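Local coordinates for glycerophosphodiester phosphodiesterase (PDB 1O1Z), which is a member of the glycerophosphodiester phosphodiesterase family, whose fold is a TIM barrel, at residues L26-E31 / E45-L50; H60-K65 / D71-D76; E81-E84 / K89-T92. All coordinates share one frame; numbering follows the deposited sequence. Where two conformers were deposited one is given.

Interaction 1 of 3, residues L26-E31 / E45-L50; sequences LENTLE and ELDVRL
N28 and D47 are joined by one hydrogen bond, from ND2 of N28 to OD1 of D47 at 3.0 Å, and its geometry is close to linear, with an N-H...O angle of 169°. OD1 lies in the amide plane of N28 and receives the proton on its anti lone pair, the one facing away from OD2. The side chains cross at about a right angle, and the amide and carboxylate planes are 83° apart: the bond is in plane for the donor group while the two planes are nearly perpendicular. The van der Waals part comes from the other branch of the same amide. OD1 of N28 rests on the strand beside L46, 3.5 Å from CB of L46, and finds no polar partner although it is buried. With CG of L46 between its own N and carbonyl carbon (chi1 58°), the rest of that side chain leads away from N28. Next to the N28 bond, acceptors crowd together within strand 43-50 itself: OE2 of E45 and OD2 of D47 are 3.2 Å apart, and E109 brings a further carboxylate close to each; R19 lies near as a weak, long ion pair to D47. On the loop side, a type II turn from L26 to T29 presents N28, and T29 OG1 donates to O of L26 at 2.7 Å while capping helix 30-38. The contact thus ties the loop after strand 14-18 to strand 43-50 within one beta-alpha-beta unit, beside strands 56-58 and 105-110, with helix 93-99 packing on L30 and L46.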
# COMPACT_ATOMS: atom_id res chain seq x y z
N LEU A 26 3.38 10.38 12.80
CA LEU A 26 4.31 10.55 11.68
C LEU A 26 4.28 9.34 10.74
O LEU A 26 4.49 8.18 11.15
CB LEU A 26 5.72 10.80 12.19
CG LEU A 26 6.79 10.99 11.11
CD1 LEU A 26 6.51 12.22 10.28
CD2 LEU A 26 8.20 11.05 11.72
N GLU A 27 4.03 9.62 9.46
CA GLU A 27 3.87 8.59 8.45
C GLU A 27 5.01 7.58 8.45
O GLU A 27 6.19 7.91 8.60
CB GLU A 27 3.79 9.20 7.07
CG GLU A 27 4.98 10.06 6.71
CD GLU A 27 4.92 10.47 5.26
OE1 GLU A 27 4.19 11.45 5.01
OE2 GLU A 27 5.57 9.82 4.41
N ASN A 28 4.62 6.34 8.24
CA ASN A 28 5.56 5.25 8.01
C ASN A 28 6.48 4.92 9.21
O ASN A 28 7.50 4.25 9.04
CB ASN A 28 6.35 5.45 6.71
CG ASN A 28 5.63 4.92 5.49
OD1 ASN A 28 4.82 3.98 5.58
ND2 ASN A 28 5.89 5.53 4.35
N THR A 29 6.08 5.35 10.40
CA THR A 29 6.81 4.98 11.63
C THR A 29 6.12 3.85 12.36
O THR A 29 4.92 3.61 12.18
CB THR A 29 6.91 6.16 12.61
OG1 THR A 29 5.58 6.60 13.02
CG2 THR A 29 7.61 7.35 11.98
N LEU A 30 6.86 3.19 13.25
CA LEU A 30 6.26 2.10 14.01
C LEU A 30 5.08 2.60 14.81
O LEU A 30 4.07 1.92 14.91
CB LEU A 30 7.26 1.40 14.94
CG LEU A 30 8.37 0.61 14.30
CD1 LEU A 30 9.32 0.10 15.38
CD2 LEU A 30 7.80 -0.55 13.49
N GLU A 31 5.20 3.79 15.40
CA GLU A 31 4.11 4.38 16.14
C GLU A 31 2.88 4.53 15.26
O GLU A 31 1.79 4.13 15.66
CB GLU A 31 4.52 5.74 16.72
CG GLU A 31 3.40 6.43 17.48
CD GLU A 31 3.79 7.81 17.96
OE1 GLU A 31 4.38 8.58 17.18
OE2 GLU A 31 3.47 8.13 19.12
N GLU A 45 -0.80 0.20 5.03
CA GLU A 45 -0.05 0.29 3.78
C GLU A 45 1.25 1.01 4.10
O GLU A 45 1.28 1.96 4.91
CB GLU A 45 -0.88 1.04 2.73
CG GLU A 45 -0.25 1.20 1.37
CD GLU A 45 0.76 2.34 1.24
OE1 GLU A 45 0.73 3.29 2.06
OE2 GLU A 45 1.60 2.28 0.30
N LEU A 46 2.33 0.57 3.47
CA LEU A 46 3.62 1.21 3.66
C LEU A 46 4.46 1.10 2.41
O LEU A 46 4.12 0.36 1.50
CB LEU A 46 4.31 0.61 4.88
CG LEU A 46 4.59 -0.89 4.88
CD1 LEU A 46 5.79 -1.27 4.01
CD2 LEU A 46 4.80 -1.39 6.30
N ASP A 47 5.57 1.84 2.36
CA ASP A 47 6.41 1.98 1.20
C ASP A 47 7.81 1.49 1.50
O ASP A 47 8.34 1.85 2.54
CB ASP A 47 6.51 3.45 0.86
CG ASP A 47 5.16 4.09 0.75
OD1 ASP A 47 4.74 4.90 1.63
OD2 ASP A 47 4.39 3.71 -0.17
N VAL A 48 8.40 0.69 0.60
CA VAL A 48 9.72 0.13 0.82
C VAL A 48 10.74 0.48 -0.25
O VAL A 48 10.43 0.56 -1.45
CB VAL A 48 9.71 -1.41 1.04
CG1 VAL A 48 8.96 -1.76 2.30
CG2 VAL A 48 9.17 -2.17 -0.15
N ARG A 49 11.98 0.65 0.23
CA ARG A 49 13.14 1.01 -0.57
C ARG A 49 14.38 0.33 0.03
O ARG A 49 14.31 -0.26 1.11
CB ARG A 49 13.38 2.52 -0.50
CG ARG A 49 12.27 3.33 -1.15
CD ARG A 49 12.58 4.81 -1.11
NE ARG A 49 11.58 5.55 -1.85
CZ ARG A 49 11.59 5.77 -3.15
NH1 ARG A 49 12.57 5.33 -3.94
NH2 ARG A 49 10.60 6.48 -3.70
N LEU A 50 15.50 0.43 -0.66
CA LEU A 50 16.75 -0.10 -0.14
C LEU A 50 17.68 0.96 0.42
O LEU A 50 17.87 2.04 -0.15
CB LEU A 50 17.57 -0.81 -1.20
CG LEU A 50 17.05 -2.09 -1.76
CD1 LEU A 50 18.13 -2.67 -2.69
CD2 LEU A 50 16.64 -3.08 -0.69

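Interaction 2 of 3, residues H60-K65 / D71-D76; sequences HDEDLK and DVKIRD
E62 and R75 cross obliquely and meet in a salt bridge. NH1 of R75 donates to OE1 of E62 at 3.1 Å; this oxygen lies in the guanidinium plane but is approached from above the carboxylate plane, consistent with the 70° between the two planes. A bend at chi3 of R75 (69°) turns the guanidinium so that its edge faces OE1 of E62, while NH2 forms a salt bridge with E112, the strongest polar partner of R75. A water bridges OE1 of E62 and NH2 of R75, and another sits over the guanidinium face, donating to O of E62 and accepting from N of R75. K73 runs alongside E62, pointing the same way, and its NZ pairs with OE2 of E62; the very short 2.5 Å between them is doubtful, as the lysine has two conformers.

The apolar side chains diverge from this network. L64 lies alongside V72, CD1 to CB at 4.2 Å, and meets I74 at about a right angle, CD2 of L64 being 3.7 Å from CD1 of I74. K65 and D71 are again side-by-side neighbours, although their ion pair is long, 3.8 Å from NZ of K65 to OD1 of D71.

Between these groups the backbones join through N of I74 to O of E62 at 2.9 Å and N of L64 to O of V72 at 3.0 Å. These bonds flank D63 and K73, an antiparallel non-hydrogen-bonded pair. D63 OD1 accepts from N of K65, an Asx turn leading into helix 65-68. The two backbone bonds and the D63-K73 pair mark a small, weakly bonded two-stranded antiparallel sheet, its strands linked by that short helix, at the surface of the TIM-barrel-family domain.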
# COMPACT_ATOMS: atom_id res chain seq x y z
N HIS A 60 8.49 6.45 1.95
CA HIS A 60 7.84 6.82 0.68
C HIS A 60 8.80 7.52 -0.30
O HIS A 60 8.94 7.09 -1.46
CB HIS A 60 6.62 7.69 0.95
CG HIS A 60 5.92 8.10 -0.29
ND1 HIS A 60 6.22 9.26 -0.96
CD2 HIS A 60 4.99 7.45 -1.03
CE1 HIS A 60 5.47 9.33 -2.05
NE2 HIS A 60 4.73 8.24 -2.13
N ASP A 61 9.47 8.56 0.16
CA ASP A 61 10.36 9.35 -0.67
C ASP A 61 11.73 8.67 -0.74
O ASP A 61 12.11 7.92 0.17
CB ASP A 61 10.56 10.74 -0.10
CG ASP A 61 9.30 11.62 -0.12
OD1 ASP A 61 8.27 11.28 -0.74
OD2 ASP A 61 9.33 12.74 0.45
N GLU A 62 12.52 9.01 -1.75
CA GLU A 62 13.86 8.44 -1.89
C GLU A 62 14.88 9.14 -0.99
O GLU A 62 16.02 8.70 -0.91
CB GLU A 62 14.33 8.47 -3.35
CG GLU A 62 14.68 9.84 -3.89
CD GLU A 62 15.40 9.79 -5.23
OE1 GLU A 62 15.57 8.69 -5.82
OE2 GLU A 62 15.81 10.86 -5.70
N ASP A 63 14.50 10.24 -0.35
CA ASP A 63 15.41 11.00 0.52
C ASP A 63 14.68 11.47 1.78
O ASP A 63 13.48 11.22 1.94
CB ASP A 63 16.05 12.16 -0.24
CG ASP A 63 15.03 13.12 -0.77
OD1 ASP A 63 14.09 13.49 -0.03
OD2 ASP A 63 15.09 13.54 -1.94
N LEU A 64 15.41 12.13 2.67
CA LEU A 64 14.88 12.56 3.96
C LEU A 64 14.49 14.05 4.00
O LEU A 64 14.33 14.62 5.08
CB LEU A 64 15.92 12.29 5.05
CG LEU A 64 16.36 10.83 5.22
CD1 LEU A 64 17.47 10.74 6.26
CD2 LEU A 64 15.18 9.94 5.60
N LYS A 65 14.34 14.68 2.84
CA LYS A 65 14.15 16.13 2.79
C LYS A 65 12.81 16.57 3.35
O LYS A 65 12.75 17.48 4.18
CB LYS A 65 14.32 16.68 1.35
CG LYS A 65 15.67 16.45 0.74
CD LYS A 65 15.99 17.42 -0.41
CE LYS A 65 15.65 16.85 -1.77
NZ LYS A 65 16.26 17.67 -2.87
N ASP A 71 19.12 16.47 3.23
CA ASP A 71 19.36 16.16 1.83
C ASP A 71 20.23 14.91 1.77
O ASP A 71 21.39 14.95 1.40
CB ASP A 71 20.03 17.35 1.12
CG ASP A 71 20.02 17.22 -0.39
OD1 ASP A 71 19.28 16.37 -0.92
OD2 ASP A 71 20.72 17.94 -1.13
N VAL A 72 19.62 13.80 2.18
CA VAL A 72 20.27 12.50 2.25
C VAL A 72 19.35 11.49 1.59
O VAL A 72 18.19 11.34 2.00
CB VAL A 72 20.51 12.06 3.71
CG1 VAL A 72 21.10 10.65 3.76
CG2 VAL A 72 21.43 13.06 4.44
N LYS A 73 19.86 10.77 0.60
CA LYS A 73 19.10 9.71 -0.03
C LYS A 73 19.16 8.43 0.79
O LYS A 73 20.20 8.05 1.31
CB LYS A 73 19.61 9.40 -1.44
CG LYS A 73 19.36 10.49 -2.44
CD LYS A 73 19.95 10.11 -3.78
CE LYS A 73 19.71 11.18 -4.83
NZ LYS A 73 18.29 11.19 -5.25
N ILE A 74 18.05 7.72 0.84
CA ILE A 74 17.96 6.44 1.54
C ILE A 74 19.05 5.48 1.06
O ILE A 74 19.70 4.79 1.86
CB ILE A 74 16.54 5.82 1.35
CG1 ILE A 74 15.42 6.73 1.89
CG2 ILE A 74 16.45 4.42 1.95
CD1 ILE A 74 15.54 7.08 3.31
N ARG A 75 19.28 5.42 -0.25
CA ARG A 75 20.22 4.44 -0.79
C ARG A 75 21.69 4.83 -0.58
O ARG A 75 22.58 4.03 -0.89
CB ARG A 75 19.95 4.15 -2.26
CG ARG A 75 20.22 5.28 -3.22
CD ARG A 75 19.90 4.89 -4.68
NE ARG A 75 18.46 4.73 -4.83
CZ ARG A 75 17.61 5.70 -5.18
NH1 ARG A 75 18.03 6.92 -5.47
NH2 ARG A 75 16.30 5.44 -5.22
N ASP A 76 21.92 6.03 -0.07
CA ASP A 76 23.26 6.56 0.15
C ASP A 76 23.70 6.36 1.61
O ASP A 76 24.84 6.67 1.94
CB ASP A 76 23.29 8.05 -0.19
CG ASP A 76 23.33 8.34 -1.69
OD1 ASP A 76 23.49 7.42 -2.51
OD2 ASP A 76 23.23 9.51 -2.11
O HOH W 1 17.26 6.53 -2.12
O HOH W 2 13.78 6.77 -6.38
O HOH W 3 16.78 12.93 -3.83

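Interaction 3 of 3, residues E81-E84 / K89-T92; sequences ELKE and KITT
K83 and I90 join helix 79-85 to the loop that leads into helix 93-99, the connection between two helices at the periphery of the TIM-barrel fold. In the first shell the ammonium of K83 donates to the backbone oxygen of I90, NZ to O at 2.9 Å, lying in the carbonyl plane with a C=O...N angle of 146°. The lysine chain is extended through chi2 and chi3, and the bend at chi4 (-79°) sets NZ beside the oxygen. Its aliphatic part crosses I90 at about a right angle, with CG of K83 3.9 Å from CG2 of I90. That same methyl group also rests against the helix at L82, 3.9 Å from CB of L82; it is the branch between the backbone N and carbonyl carbon of I90 that makes this touch.

The next shell fixes these groups. E95 forms a salt bridge with NZ of K83 and accepts from the hydroxyls of T91 and T92, drawing lysine and loop to one carboxylate. T86 bonds to both O of L82 and N of I90. Behind the apolar contact, I74 packs on L82 and I90, and strand 56-58 adjoins I90 and T91. At the helix surface, CG2 of I90 comes 3.7 Å from O of L82.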
# COMPACT_ATOMS: atom_id res chain seq x y z
N GLU A 81 22.94 4.50 9.86
CA GLU A 81 23.10 5.92 9.57
C GLU A 81 21.74 6.63 9.45
O GLU A 81 21.57 7.72 9.97
CB GLU A 81 23.91 6.10 8.29
CG GLU A 81 25.38 5.78 8.51
CD GLU A 81 26.20 5.62 7.24
OE1 GLU A 81 25.65 5.59 6.11
OE2 GLU A 81 27.43 5.48 7.39
N LEU A 82 20.79 5.98 8.81
CA LEU A 82 19.44 6.52 8.68
C LEU A 82 18.74 6.66 10.02
O LEU A 82 18.08 7.64 10.28
CB LEU A 82 18.60 5.67 7.73
CG LEU A 82 19.08 5.71 6.28
CD1 LEU A 82 18.45 4.60 5.45
CD2 LEU A 82 18.83 7.09 5.66
N LYS A 83 18.89 5.66 10.87
CA LYS A 83 18.34 5.73 12.22
C LYS A 83 19.01 6.83 13.05
O LYS A 83 18.34 7.52 13.80
CB LYS A 83 18.47 4.37 12.88
CG LYS A 83 17.40 3.40 12.35
CD LYS A 83 17.41 2.05 12.98
CE LYS A 83 16.30 1.16 12.42
NZ LYS A 83 14.96 1.42 12.99
N GLU A 84 20.32 7.01 12.90
CA GLU A 84 20.99 8.08 13.60
C GLU A 84 20.44 9.44 13.15
O GLU A 84 20.14 10.30 13.96
CB GLU A 84 22.51 8.03 13.38
CG GLU A 84 23.19 6.77 13.91
CD GLU A 84 24.51 6.45 13.21
OE1 GLU A 84 25.32 7.38 13.03
OE2 GLU A 84 24.75 5.27 12.83
N LYS A 89 13.52 7.20 14.10
CA LYS A 89 12.13 7.18 13.62
C LYS A 89 11.96 6.34 12.36
O LYS A 89 10.90 5.75 12.16
CB LYS A 89 11.60 8.59 13.38
CG LYS A 89 11.42 9.34 14.67
CD LYS A 89 10.88 10.74 14.42
CE LYS A 89 10.60 11.47 15.74
NZ LYS A 89 11.85 11.76 16.51
N ILE A 90 12.97 6.27 11.51
CA ILE A 90 12.86 5.44 10.32
C ILE A 90 12.93 3.99 10.75
O ILE A 90 13.66 3.65 11.67
CB ILE A 90 13.93 5.77 9.28
CG1 ILE A 90 13.53 5.18 7.93
CG2 ILE A 90 15.30 5.32 9.72
CD1 ILE A 90 14.43 5.70 6.78
N THR A 91 12.13 3.15 10.12
CA THR A 91 12.09 1.74 10.44
C THR A 91 12.33 0.85 9.23
O THR A 91 12.42 1.31 8.11
CB THR A 91 10.77 1.41 11.17
OG1 THR A 91 10.81 0.09 11.74
CG2 THR A 91 9.57 1.42 10.28
N THR A 92 12.52 -0.42 9.51
CA THR A 92 12.77 -1.42 8.47
C THR A 92 11.55 -2.31 8.35
O THR A 92 10.74 -2.42 9.27
CB THR A 92 13.96 -2.27 8.82
OG1 THR A 92 13.72 -2.98 10.04
CG2 THR A 92 15.22 -1.40 9.08

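Along the chain the three contacts follow in series; none nests within or crosses another. Interaction 1 closes the stretch containing helix 30-38, bringing the loop after strand 14-18 back to strand 43-50. After strand 56-58, interaction 2 closes the short excursion through helix 65-68, and interaction 3 then closes the turn following helix 79-85. Direct contacts connect them in space: NH2 of R49 probably bonds to O of H60 between interactions 1 and 2, L30 packs on T91 between 1 and 3, and between 2 and 3 L64 and I74 both pack on L82, I74 also on I90. Together they attach the small two-stranded sheet and helices to one side of the barrel.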